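Local coordinates for protein N-acetylmuramoyl-l-alanine amidase (Bartonella henselae, PDB 3NE8) that probably hydrolyses the amide bond between N-acetylmuramic acid and L-alanine in peptidoglycan, as a zinc-dependent cell-wall amidase used in bacterial cell division, at residues S4-L9 with H48-L53; T95-S100 with A174-L179; A103-A108 with P170-D175. One frame throughout, in Å; residues are numbered along the deposited sequence.

Overall arrangement
All three contacts reach the same mixed sheet. Contact 1 pairs the outermost strand 49-53 with strand 5-11 at one end. Contacts 2 and 3 sit on the other side of the chain's centre, about 20 and 27 Å from contact 1 between centres. They touch each other and share A174 and D175. Contact 2 is the most buried; it packs strand 94-99 against the loop that follows the other outermost strand, 170-174. Contacts 1 and 3 are partly buried. Contact 1 is held by regular parallel backbone bonds. Contact 2 relies on rings and aliphatic groups, with few backbone bonds. Contact 3 is more polar and joins the start of helix 106-116 to strand 170-174.

Contact 1 of 3, residues S4-L9 with H48-L53. With ACT (acetate ion), chain E.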
ATOM      1  N   SER A   4      -4.946 -17.296   8.253  1.00 24.31           N
ATOM      2  CA  SER A   4      -4.203 -16.731   9.371  1.00 18.90           C
ATOM      3  C   SER A   4      -2.940 -16.041   8.871  1.00 16.97           C
ATOM      4  O   SER A   4      -2.086 -16.654   8.224  1.00 21.14           O
ATOM      5  CB  SER A   4      -3.862 -17.801  10.410  1.00 22.99           C
ATOM      6  OG  SER A   4      -5.037 -18.295  11.041  1.00 22.15           O
ATOM      7  N   PHE A   5      -2.839 -14.756   9.177  1.00 13.92           N
ATOM      8  CA  PHE A   5      -1.694 -13.950   8.784  1.00 13.23           C
ATOM      9  C   PHE A   5      -0.542 -14.257   9.729  1.00 11.22           C
ATOM     10  O   PHE A   5      -0.748 -14.322  10.938  1.00 14.61           O
ATOM     11  CB  PHE A   5      -2.067 -12.470   8.878  1.00 13.18           C
ATOM     12  CG  PHE A   5      -1.110 -11.557   8.178  1.00 12.84           C
ATOM     13  CD1 PHE A   5      -1.084 -11.505   6.799  1.00 14.08           C
ATOM     14  CD2 PHE A   5      -0.265 -10.723   8.893  1.00 15.46           C
ATOM     15  CE1 PHE A   5      -0.221 -10.662   6.138  1.00 16.66           C
ATOM     16  CE2 PHE A   5       0.610  -9.873   8.228  1.00 14.71           C
ATOM     17  CZ  PHE A   5       0.622  -9.844   6.853  1.00 15.51           C
ATOM     18  N   ARG A   6       0.662 -14.439   9.195  1.00 10.09           N
ATOM     19  CA  ARG A   6       1.782 -14.936   9.988  1.00 10.07           C
ATOM     20  C   ARG A   6       2.794 -13.832  10.257  1.00 11.67           C
ATOM     21  O   ARG A   6       3.351 -13.250   9.326  1.00 10.82           O
ATOM     22  CB  ARG A   6       2.443 -16.105   9.255  1.00 11.72           C
ATOM     23  CG  ARG A   6       1.459 -17.226   8.887  1.00 13.98           C
ATOM     24  CD  ARG A   6       2.114 -18.338   8.078  1.00 12.45           C
ATOM     25  NE  ARG A   6       3.112 -19.060   8.861  1.00 12.08           N
ATOM     26  CZ  ARG A   6       2.823 -19.959   9.792  1.00 12.36           C
ATOM     27  NH1 ARG A   6       1.553 -20.263  10.057  1.00 14.86           N
ATOM     28  NH2 ARG A   6       3.799 -20.559  10.453  1.00 14.83           N
ATOM     29  N   VAL A   7       3.038 -13.549  11.531  1.00  9.73           N
ATOM     30  CA  VAL A   7       3.906 -12.444  11.927  1.00  9.56           C
ATOM     31  C   VAL A   7       5.021 -12.942  12.832  1.00  8.68           C
ATOM     32  O   VAL A   7       4.762 -13.678  13.787  1.00  9.03           O
ATOM     33  CB  VAL A   7       3.106 -11.381  12.704  1.00 11.05           C
ATOM     34  CG1 VAL A   7       4.000 -10.217  13.112  1.00 13.61           C
ATOM     35  CG2 VAL A   7       1.958 -10.882  11.863  1.00 15.08           C
ATOM     36  N   VAL A   8       6.255 -12.528  12.547  1.00  7.71           N
ATOM     37  CA  VAL A   8       7.374 -12.817  13.422  1.00  7.42           C
ATOM     38  C   VAL A   8       7.867 -11.520  14.023  1.00  7.32           C
ATOM     39  O   VAL A   8       8.105 -10.540  13.298  1.00  8.50           O
ATOM     40  CB  VAL A   8       8.494 -13.562  12.670  1.00  8.75           C
ATOM     41  CG1 VAL A   8       9.761 -13.655  13.534  1.00  9.99           C
ATOM     42  CG2 VAL A   8       8.003 -14.959  12.293  1.00 10.42           C
ATOM     43  N   LEU A   9       7.968 -11.509  15.350  1.00  7.79           N
ATOM     44  CA  LEU A   9       8.477 -10.379  16.107  1.00  7.31           C
ATOM     45  C   LEU A   9       9.879 -10.693  16.588  1.00  8.16           C
ATOM     46  O   LEU A   9      10.132 -11.775  17.124  1.00  8.62           O
ATOM     47  CB  LEU A   9       7.593 -10.085  17.316  1.00  9.08           C
ATOM     48  CG  LEU A   9       6.110  -9.902  17.011  1.00  7.88           C
ATOM     49  CD1 LEU A   9       5.317  -9.640  18.280  1.00  9.80           C
ATOM     50  CD2 LEU A   9       5.876  -8.787  16.005  1.00  9.85           C
ATOM     51  N   HIS A  48      -7.292 -14.259  13.507  1.00 38.26           N
ATOM     52  CA  HIS A  48      -6.566 -14.565  12.281  1.00 36.91           C
ATOM     53  C   HIS A  48      -5.133 -14.030  12.202  1.00 25.58           C
ATOM     54  O   HIS A  48      -4.649 -13.751  11.106  1.00 27.84           O
ATOM     55  CB  HIS A  48      -7.356 -14.070  11.064  1.00 41.51           C
ATOM     56  CG  HIS A  48      -8.774 -14.549  11.021  1.00 48.61           C
ATOM     57  ND1 HIS A  48      -9.850 -13.698  11.160  1.00 51.45           N
ATOM     58  CD2 HIS A  48      -9.293 -15.789  10.857  1.00 51.78           C
ATOM     59  CE1 HIS A  48     -10.972 -14.394  11.081  1.00 53.54           C
ATOM     60  NE2 HIS A  48     -10.662 -15.665  10.898  1.00 54.13           N
ATOM     61  N   THR A  49      -4.457 -13.873  13.342  1.00 20.89           N
ATOM     62  CA  THR A  49      -3.017 -13.617  13.318  1.00 18.68           C
ATOM     63  C   THR A  49      -2.268 -14.673  14.118  1.00 18.62           C
ATOM     64  O   THR A  49      -2.570 -14.900  15.287  1.00 25.82           O
ATOM     65  CB  THR A  49      -2.647 -12.238  13.890  1.00 20.84           C
ATOM     66  OG1 THR A  49      -3.416 -11.219  13.233  1.00 24.60           O
ATOM     67  CG2 THR A  49      -1.167 -11.977  13.682  1.00 20.52           C
ATOM     68  N   ILE A  50      -1.286 -15.311  13.486  1.00 12.40           N
ATOM     69  CA  ILE A  50      -0.430 -16.279  14.163  1.00 12.87           C
ATOM     70  C   ILE A  50       0.934 -15.636  14.361  1.00 12.93           C
ATOM     71  O   ILE A  50       1.520 -15.107  13.417  1.00 12.95           O
ATOM     72  CB  ILE A  50      -0.297 -17.561  13.342  1.00 15.03           C
ATOM     73  CG1 ILE A  50      -1.671 -18.211  13.158  1.00 22.36           C
ATOM     74  CG2 ILE A  50       0.652 -18.538  14.020  1.00 16.32           C
ATOM     75  CD1 ILE A  50      -1.616 -19.507  12.399  1.00 27.41           C
ATOM     76  N   VAL A  51       1.424 -15.669  15.594  1.00 10.92           N
ATOM     77  CA  VAL A  51       2.607 -14.911  15.972  1.00 10.72           C
ATOM     78  C   VAL A  51       3.700 -15.821  16.486  1.00 11.40           C
ATOM     79  O   VAL A  51       3.428 -16.758  17.236  1.00 11.99           O
ATOM     80  CB  VAL A  51       2.275 -13.946  17.122  1.00 12.13           C
ATOM     81  CG1 VAL A  51       3.490 -13.098  17.494  1.00 14.77           C
ATOM     82  CG2 VAL A  51       1.096 -13.072  16.756  1.00 16.92           C
ATOM     83  N   ALA A  52       4.938 -15.542  16.104  1.00  9.20           N
ATOM     84  CA  ALA A  52       6.090 -16.183  16.720  1.00 10.37           C
ATOM     85  C   ALA A  52       7.121 -15.113  17.034  1.00  8.94           C
ATOM     86  O   ALA A  52       7.166 -14.070  16.377  1.00  9.40           O
ATOM     87  CB  ALA A  52       6.684 -17.244  15.807  1.00 12.93           C
ATOM     88  N   LEU A  53       7.933 -15.362  18.051  1.00  9.53           N
ATOM     89  CA  LEU A  53       9.050 -14.499  18.402  1.00  8.34           C
ATOM     90  C   LEU A  53      10.373 -15.173  18.014  1.00  8.92           C
ATOM     91  O   LEU A  53      10.498 -16.399  18.117  1.00 10.18           O
ATOM     92  CB  LEU A  53       9.039 -14.205  19.908  1.00  9.23           C
ATOM     93  CG  LEU A  53       8.252 -12.981  20.376  1.00 10.56           C
ATOM     94  CD1 LEU A  53       6.778 -13.032  19.956  1.00 10.37           C
ATOM     95  CD2 LEU A  53       8.367 -12.813  21.886  1.00 11.66           C
TER
HETATM   96  C   ACT E   3       1.865 -22.722  12.594  1.00 22.26           C
HETATM   97  O   ACT E   3       1.061 -22.313  11.726  1.00 23.63           O
HETATM   98  OXT ACT E   3       3.013 -22.233  12.570  1.00 23.71           O
HETATM   99  CH3 ACT E   3       1.479 -23.753  13.614  1.00 23.92           C
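S4 meets I50 closely: its CB lies 3.5 Å from I50 CD1, a tight carbon pair at the exposed start of the contact. F5 N then donates to H48 O at 2.8 Å. F5 O accepts from I50 N, also at 2.8 Å. F5, T49, V7, V51, L9 and L53 share one face; R6 and I50 point to the opposite one, as do V8 and A52. The R6 chain bends at chi3 (66°), and the guanidinium holds an acetate ion by two nearly straight bonds, NH1 to O at 2.7 Å and NH2 to OXT at 2.8 Å. The acetate lies at the edge of the guanidinium and probably came from the crystallisation liquor. R6 NE is hydrogen-bonded to F73 O. V7 uses both backbone groups, N to I50 O and O from A52 N, while its CG2 packs on T49 CG2 at 3.8 Å. L9 N donates to A52 O at 2.9 Å, and L9 CD1 reaches V51 CG1 at 4.0 Å. Helix 28-45 packs on L9, T49 and V51. The two strands run parallel, their axes 23° apart, and with that helix form a beta-alpha-beta unit at the sheet edge.

Contact 2 of 3, residues T95-S100 with A174-L179; sequences TVYTIS and ADFQVL
Y97 and F176 both hold CG anti to their own carbonyl carbon (chi1 -63° and -69°), which brings the two rings together. They form an offset edge-to-face pair: the F176 edge is turned to the Y97 face, with the planes at 62°. F176 CE2 comes to 3.6 Å from Y97 CD1, and F176 CZ lies over the rim of the Y97 ring. This is where strand 94-99 of the mixed amidase sheet meets the loop after strand 170-174. Y97 OH is hydrogen-bonded to Y193 OH. Helix 106-116 touches both rings.

L179 points toward the strand. Its CD1 rests on the Y97 carbonyl, 3.6 Å from Y97 O, and its CB meets I99 CB at 3.9 Å. I99 CG1 is anti to the backbone N, and CD1 reaches the carbonyls F176 O and L179 O. M231 of the second subunit also packs on I99. The backbones are joined by A174 N to T98 O, a long bond of 3.3 Å, and by S100 N to A174 O. D175 is the centre of an inverse gamma turn. D175 CB still touches S100 O at 3.4 Å.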
ATOM      1  N   THR A  95       9.832   5.608  15.723  1.00 10.76           N
ATOM      2  CA  THR A  95      10.368   5.677  14.370  1.00 11.16           C
ATOM      3  C   THR A  95      10.218   4.310  13.723  1.00 10.42           C
ATOM      4  O   THR A  95      10.333   3.281  14.399  1.00 10.95           O
ATOM      5  CB  THR A  95      11.888   5.997  14.372  1.00 11.70           C
ATOM      6  OG1 THR A  95      12.179   7.010  15.340  1.00 12.43           O
ATOM      7  CG2 THR A  95      12.361   6.475  13.011  1.00 12.78           C
ATOM      8  N   VAL A  96       9.984   4.293  12.413  1.00  9.74           N
ATOM      9  CA  VAL A  96       9.978   3.047  11.652  1.00 10.23           C
ATOM     10  C   VAL A  96      11.027   3.127  10.555  1.00 10.76           C
ATOM     11  O   VAL A  96      11.061   4.101   9.780  1.00 11.83           O
ATOM     12  CB  VAL A  96       8.607   2.732  11.030  1.00 11.64           C
ATOM     13  CG1 VAL A  96       8.629   1.343  10.397  1.00 12.10           C
ATOM     14  CG2 VAL A  96       7.506   2.826  12.066  1.00 13.57           C
ATOM     15  N   TYR A  97      11.881   2.115  10.486  1.00  9.72           N
ATOM     16  CA  TYR A  97      12.913   2.020   9.463  1.00  9.58           C
ATOM     17  C   TYR A  97      12.640   0.869   8.511  1.00 10.01           C
ATOM     18  O   TYR A  97      12.227  -0.219   8.918  1.00  9.41           O
ATOM     19  CB  TYR A  97      14.306   1.808  10.078  1.00 10.26           C
ATOM     20  CG  TYR A  97      14.777   2.940  10.951  1.00 10.64           C
ATOM     21  CD1 TYR A  97      15.610   3.929  10.442  1.00 11.48           C
ATOM     22  CD2 TYR A  97      14.392   3.026  12.280  1.00 11.67           C
ATOM     23  CE1 TYR A  97      16.047   4.977  11.245  1.00 12.55           C
ATOM     24  CE2 TYR A  97      14.818   4.062  13.085  1.00 11.66           C
ATOM     25  CZ  TYR A  97      15.645   5.041  12.565  1.00 11.17           C
ATOM     26  OH  TYR A  97      16.072   6.099  13.352  1.00 13.33           O
ATOM     27  N   THR A  98      12.874   1.123   7.227  1.00  9.77           N
ATOM     28  CA  THR A  98      12.920   0.078   6.211  1.00  9.75           C
ATOM     29  C   THR A  98      14.338  -0.004   5.656  1.00  9.81           C
ATOM     30  O   THR A  98      15.166   0.872   5.941  1.00 11.61           O
ATOM     31  CB  THR A  98      11.917   0.351   5.080  1.00  9.76           C
ATOM     32  OG1 THR A  98      12.038   1.713   4.643  1.00 11.33           O
ATOM     33  CG2 THR A  98      10.511   0.132   5.587  1.00 10.91           C
ATOM     34  N   ILE A  99      14.625  -1.030   4.863  1.00 10.45           N
ATOM     35  CA  ILE A  99      15.982  -1.231   4.380  1.00 10.23           C
ATOM     36  C   ILE A  99      16.264  -0.386   3.141  1.00 11.98           C
ATOM     37  O   ILE A  99      15.373  -0.122   2.328  1.00 12.75           O
ATOM     38  CB  ILE A  99      16.264  -2.715   4.081  1.00 12.32           C
ATOM     39  CG1 ILE A  99      17.777  -2.963   3.996  1.00 15.76           C
ATOM     40  CG2 ILE A  99      15.548  -3.157   2.809  1.00 14.31           C
ATOM     41  CD1 ILE A  99      18.171  -4.423   3.978  1.00 17.03           C
ATOM     42  N   SER A 100      17.515   0.039   3.001  1.00 12.47           N
ATOM     43  CA  SER A 100      17.972   0.771   1.828  1.00 13.90           C
ATOM     44  C   SER A 100      19.487   0.737   1.839  1.00 15.91           C
ATOM     45  O   SER A 100      20.102   0.739   2.904  1.00 17.92           O
ATOM     46  CB  SER A 100      17.511   2.222   1.888  1.00 15.13           C
ATOM     47  OG  SER A 100      17.986   2.945   0.762  1.00 18.36           O
ATOM     48  N   ALA A 174      17.855   2.712   6.164  1.00 12.41           N
ATOM     49  CA  ALA A 174      19.294   2.523   6.119  1.00 13.03           C
ATOM     50  C   ALA A 174      19.551   1.039   5.953  1.00 12.58           C
ATOM     51  O   ALA A 174      18.613   0.242   5.904  1.00 12.84           O
ATOM     52  CB  ALA A 174      19.965   3.057   7.387  1.00 15.83           C
ATOM     53  N   ASP A 175      20.821   0.662   5.863  1.00 13.40           N
ATOM     54  CA  ASP A 175      21.190  -0.702   5.517  1.00 12.49           C
ATOM     55  C   ASP A 175      21.249  -1.607   6.755  1.00 12.27           C
ATOM     56  O   ASP A 175      22.318  -2.080   7.151  1.00 15.13           O
ATOM     57  CB  ASP A 175      22.532  -0.675   4.780  1.00 15.53           C
ATOM     58  CG  ASP A 175      22.887  -2.001   4.150  1.00 20.47           C
ATOM     59  OD1 ASP A 175      21.987  -2.829   3.901  1.00 18.83           O
ATOM     60  OD2 ASP A 175      24.091  -2.205   3.886  1.00 26.88           O
ATOM     61  N   PHE A 176      20.093  -1.839   7.365  1.00 10.92           N
ATOM     62  CA  PHE A 176      19.981  -2.717   8.534  1.00 10.83           C
ATOM     63  C   PHE A 176      20.010  -4.189   8.110  1.00 11.33           C
ATOM     64  O   PHE A 176      19.133  -4.644   7.364  1.00 11.97           O
ATOM     65  CB  PHE A 176      18.667  -2.452   9.272  1.00 11.38           C
ATOM     66  CG  PHE A 176      18.604  -1.122   9.965  1.00 11.29           C
ATOM     67  CD1 PHE A 176      19.120  -0.966  11.238  1.00 12.67           C
ATOM     68  CD2 PHE A 176      18.007  -0.032   9.350  1.00 11.70           C
ATOM     69  CE1 PHE A 176      19.053   0.264  11.884  1.00 13.76           C
ATOM     70  CE2 PHE A 176      17.936   1.193   9.990  1.00 13.79           C
ATOM     71  CZ  PHE A 176      18.453   1.343  11.253  1.00 14.60           C
ATOM     72  N   GLN A 177      20.999  -4.936   8.591  1.00 11.23           N
ATOM     73  CA  GLN A 177      21.122  -6.338   8.205  0.65 11.08           C
ATOM     74  C   GLN A 177      19.942  -7.199   8.655  1.00 10.59           C
ATOM     75  O   GLN A 177      19.628  -8.206   8.020  1.00 11.49           O
ATOM     76  CB  GLN A 177      22.441  -6.927   8.717  0.65 13.64           C
ATOM     77  CG  GLN A 177      23.675  -6.280   8.110  0.65 16.77           C
ATOM     78  CD  GLN A 177      23.591  -6.179   6.602  0.65 23.27           C
ATOM     79  OE1 GLN A 177      23.743  -7.174   5.890  0.65 25.92           O
ATOM     80  NE2 GLN A 177      23.342  -4.974   6.104  0.65 27.80           N
ATOM     81  N   VAL A 178      19.265  -6.801   9.724  1.00  9.49           N
ATOM     82  CA  VAL A 178      18.138  -7.601  10.192  1.00 10.12           C
ATOM     83  C   VAL A 178      16.924  -7.467   9.265  1.00  9.42           C
ATOM     84  O   VAL A 178      15.968  -8.244   9.380  1.00 10.08           O
ATOM     85  CB  VAL A 178      17.770  -7.271  11.657  1.00  9.32           C
ATOM     86  CG1 VAL A 178      16.909  -6.014  11.746  1.00 10.57           C
ATOM     87  CG2 VAL A 178      17.069  -8.458  12.312  1.00 10.60           C
ATOM     88  N   LEU A 179      16.979  -6.510   8.335  1.00  9.72           N
ATOM     89  CA  LEU A 179      15.880  -6.273   7.399  1.00 10.89           C
ATOM     90  C   LEU A 179      16.144  -6.872   6.013  1.00 12.14           C
ATOM     91  O   LEU A 179      15.455  -6.526   5.053  1.00 12.77           O
ATOM     92  CB  LEU A 179      15.592  -4.768   7.283  1.00 11.27           C
ATOM     93  CG  LEU A 179      15.243  -4.032   8.582  1.00  9.38           C
ATOM     94  CD1 LEU A 179      14.904  -2.565   8.303  1.00 11.76           C
ATOM     95  CD2 LEU A 179      14.095  -4.734   9.317  1.00 11.41           C
TER

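Contact 3 of 3, residues A103-A108 with P170-D175; sequences ASDAIA and PHRYAD
R172 crosses D105 at about a right angle. Its CB lies 3.3 Å from S104 OG. CG passes D105 OD1, and CD comes within 3.3 Å of the same oxygen. The chain is extended from CG to NE, so the aliphatic part runs past the carboxylate before the charged end meets it. At the tip, NH1 forms a salt bridge with D105 OD2 at 3.2 Å. The hydrogen bond within it is weak, its N-H poorly aimed at the oxygen; the carboxylate and guanidinium planes stand 85° apart. I107 CB lies at the edge of the guanidinium, near NH1. NE and NH2 turn to other partners, N169 O and N168 O.

D105 is the N-cap of helix 106-116. Its OD2 accepts from A108 N at 2.9 Å, a capping bond made from above the carboxylate plane. One carboxylate oxygen therefore serves both the helix start and the arginine. The other, OD1, accepts from S104 OG at 2.8 Å. The contact thus fastens the beginning of this helix to strand 170-174, the outermost strand at this end of the sheet.

S104 is held by the strand through two bonds. Its N donates to Y173 O at 2.8 Å, and its OG accepts from Y173 N at 3.1 Å. With chi1 at 51°, OG sits between the backbone N and the carbonyl carbon and can reach the N-H of Y173. S104 CB meanwhile rests over the centre of the Y173 ring in a CH-pi contact, 9° off the ring normal. A103 CB and A108 CB both pack on A174 CB, and A108 CB also touches Y173 O at 3.7 Å.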
ATOM      1  N   ALA A 103      21.253   5.569   3.184  1.00 18.86           N
ATOM      2  CA  ALA A 103      20.493   6.006   4.354  1.00 18.34           C
ATOM      3  C   ALA A 103      19.695   7.274   4.087  1.00 17.55           C
ATOM      4  O   ALA A 103      20.099   8.121   3.278  1.00 20.44           O
ATOM      5  CB  ALA A 103      21.417   6.219   5.526  1.00 20.41           C
ATOM      6  N   SER A 104      18.568   7.412   4.776  1.00 16.45           N
ATOM      7  CA  SER A 104      17.717   8.593   4.630  1.00 18.52           C
ATOM      8  C   SER A 104      18.375   9.851   5.189  1.00 18.57           C
ATOM      9  O   SER A 104      18.084  10.965   4.748  1.00 18.81           O
ATOM     10  CB  SER A 104      16.371   8.370   5.325  1.00 16.09           C
ATOM     11  OG  SER A 104      16.554   7.910   6.656  1.00 15.74           O
ATOM     12  N   ASP A 105      19.261   9.664   6.158  1.00 17.75           N
ATOM     13  CA  ASP A 105      19.860  10.773   6.886  1.00 17.49           C
ATOM     14  C   ASP A 105      21.008  10.252   7.733  1.00 19.14           C
ATOM     15  O   ASP A 105      21.177   9.037   7.884  1.00 18.88           O
ATOM     16  CB  ASP A 105      18.816  11.457   7.772  1.00 18.44           C
ATOM     17  CG  ASP A 105      18.172  10.499   8.759  1.00 19.08           C
ATOM     18  OD1 ASP A 105      17.078   9.977   8.459  1.00 18.03           O
ATOM     19  OD2 ASP A 105      18.761  10.277   9.833  1.00 20.70           O
ATOM     20  N   ALA A 106      21.784  11.166   8.304  1.00 18.70           N
ATOM     21  CA  ALA A 106      22.980  10.802   9.047  1.00 18.87           C
ATOM     22  C   ALA A 106      22.696  10.014  10.320  1.00 20.83           C
ATOM     23  O   ALA A 106      23.491   9.161  10.701  1.00 20.72           O
ATOM     24  CB  ALA A 106      23.807  12.045   9.361  1.00 21.79           C
ATOM     25  N   ILE A 107      21.585  10.309  10.987  1.00 18.83           N
ATOM     26  CA  ILE A 107      21.225   9.579  12.199  1.00 20.22           C
ATOM     27  C   ILE A 107      20.907   8.123  11.866  1.00 16.20           C
ATOM     28  O   ILE A 107      21.370   7.199  12.543  1.00 17.86           O
ATOM     29  CB  ILE A 107      20.018  10.223  12.919  1.00 20.29           C
ATOM     30  CG1 ILE A 107      20.421  11.559  13.553  1.00 24.28           C
ATOM     31  CG2 ILE A 107      19.460   9.283  13.976  1.00 23.49           C
ATOM     32  CD1 ILE A 107      21.350  11.425  14.746  1.00 32.50           C
ATOM     33  N   ALA A 108      20.105   7.923  10.828  1.00 16.04           N
ATOM     34  CA  ALA A 108      19.750   6.580  10.382  1.00 13.89           C
ATOM     35  C   ALA A 108      20.998   5.799   9.970  1.00 13.68           C
ATOM     36  O   ALA A 108      21.140   4.613  10.298  1.00 15.35           O
ATOM     37  CB  ALA A 108      18.764   6.661   9.239  1.00 14.23           C
ATOM     38  N   PRO A 170       9.267  10.336  10.579  1.00 14.95           N
ATOM     39  CA  PRO A 170       9.234   9.074  11.330  1.00 13.65           C
ATOM     40  C   PRO A 170       9.403   7.816  10.481  1.00 12.83           C
ATOM     41  O   PRO A 170       9.577   6.746  11.069  1.00 12.93           O
ATOM     42  CB  PRO A 170       7.849   9.102  11.984  1.00 16.77           C
ATOM     43  CG  PRO A 170       7.018   9.871  11.025  1.00 16.85           C
ATOM     44  CD  PRO A 170       7.931  10.947  10.470  1.00 16.67           C
ATOM     45  N   HIS A 171       9.346   7.917   9.157  1.00 12.85           N
ATOM     46  CA  HIS A 171       9.753   6.799   8.317  1.00 13.57           C
ATOM     47  C   HIS A 171      11.134   7.076   7.745  1.00 13.53           C
ATOM     48  O   HIS A 171      11.294   7.967   6.913  1.00 14.19           O
ATOM     49  CB  HIS A 171       8.758   6.514   7.188  1.00 14.37           C
ATOM     50  CG  HIS A 171       9.236   5.459   6.241  1.00 14.57           C
ATOM     51  ND1 HIS A 171       9.064   5.536   4.876  1.00 22.31           N
ATOM     52  CD2 HIS A 171       9.944   4.328   6.465  1.00 13.47           C
ATOM     53  CE1 HIS A 171       9.613   4.478   4.305  1.00 20.52           C
ATOM     54  NE2 HIS A 171      10.154   3.728   5.250  1.00 13.90           N
ATOM     55  N   ARG A 172      12.122   6.316   8.206  1.00 12.73           N
ATOM     56  CA  ARG A 172      13.501   6.461   7.766  1.00 12.72           C
ATOM     57  C   ARG A 172      14.003   5.143   7.191  1.00 12.59           C
ATOM     58  O   ARG A 172      13.272   4.148   7.147  1.00 11.34           O
ATOM     59  CB  ARG A 172      14.380   6.946   8.921  1.00 12.64           C
ATOM     60  CG  ARG A 172      13.905   8.275   9.481  1.00 14.56           C
ATOM     61  CD  ARG A 172      14.829   8.855  10.528  1.00 16.83           C
ATOM     62  NE  ARG A 172      14.271  10.095  11.066  1.00 15.93           N
ATOM     63  CZ  ARG A 172      14.990  11.070  11.611  1.00 16.45           C
ATOM     64  NH1 ARG A 172      16.310  10.967  11.692  1.00 17.14           N
ATOM     65  NH2 ARG A 172      14.378  12.152  12.074  1.00 17.84           N
ATOM     66  N   TYR A 173      15.245   5.124   6.727  1.00 11.21           N
ATOM     67  CA  TYR A 173      15.775   3.910   6.118  1.00 12.57           C
ATOM     68  C   TYR A 173      17.291   3.909   6.101  1.00 11.93           C
ATOM     69  O   TYR A 173      17.934   4.963   6.074  1.00 12.49           O
ATOM     70  CB  TYR A 173      15.198   3.680   4.713  1.00 13.06           C
ATOM     71  CG  TYR A 173      15.156   4.916   3.851  1.00 16.06           C
ATOM     72  CD1 TYR A 173      16.251   5.297   3.094  1.00 15.02           C
ATOM     73  CD2 TYR A 173      14.006   5.689   3.780  1.00 19.12           C
ATOM     74  CE1 TYR A 173      16.210   6.435   2.298  1.00 20.57           C
ATOM     75  CE2 TYR A 173      13.954   6.823   2.989  1.00 22.58           C
ATOM     76  CZ  TYR A 173      15.058   7.184   2.254  1.00 17.88           C
ATOM     77  OH  TYR A 173      15.019   8.312   1.461  1.00 27.54           O
ATOM     78  N   ALA A 174      17.855   2.712   6.164  1.00 12.41           N
ATOM     79  CA  ALA A 174      19.294   2.523   6.119  1.00 13.03           C
ATOM     80  C   ALA A 174      19.551   1.039   5.953  1.00 12.58           C
ATOM     81  O   ALA A 174      18.613   0.242   5.904  1.00 12.84           O
ATOM     82  CB  ALA A 174      19.965   3.057   7.387  1.00 15.83           C
ATOM     83  N   ASP A 175      20.821   0.662   5.863  1.00 13.40           N
ATOM     84  CA  ASP A 175      21.190  -0.702   5.517  1.00 12.49           C
ATOM     85  C   ASP A 175      21.249  -1.607   6.755  1.00 12.27           C
ATOM     86  O   ASP A 175      22.318  -2.080   7.151  1.00 15.13           O
ATOM     87  CB  ASP A 175      22.532  -0.675   4.780  1.00 15.53           C
ATOM     88  CG  ASP A 175      22.887  -2.001   4.150  1.00 20.47           C
ATOM     89  OD1 ASP A 175      21.987  -2.829   3.901  1.00 18.83           O
ATOM     90  OD2 ASP A 175      24.091  -2.205   3.886  1.00 26.88           O
TER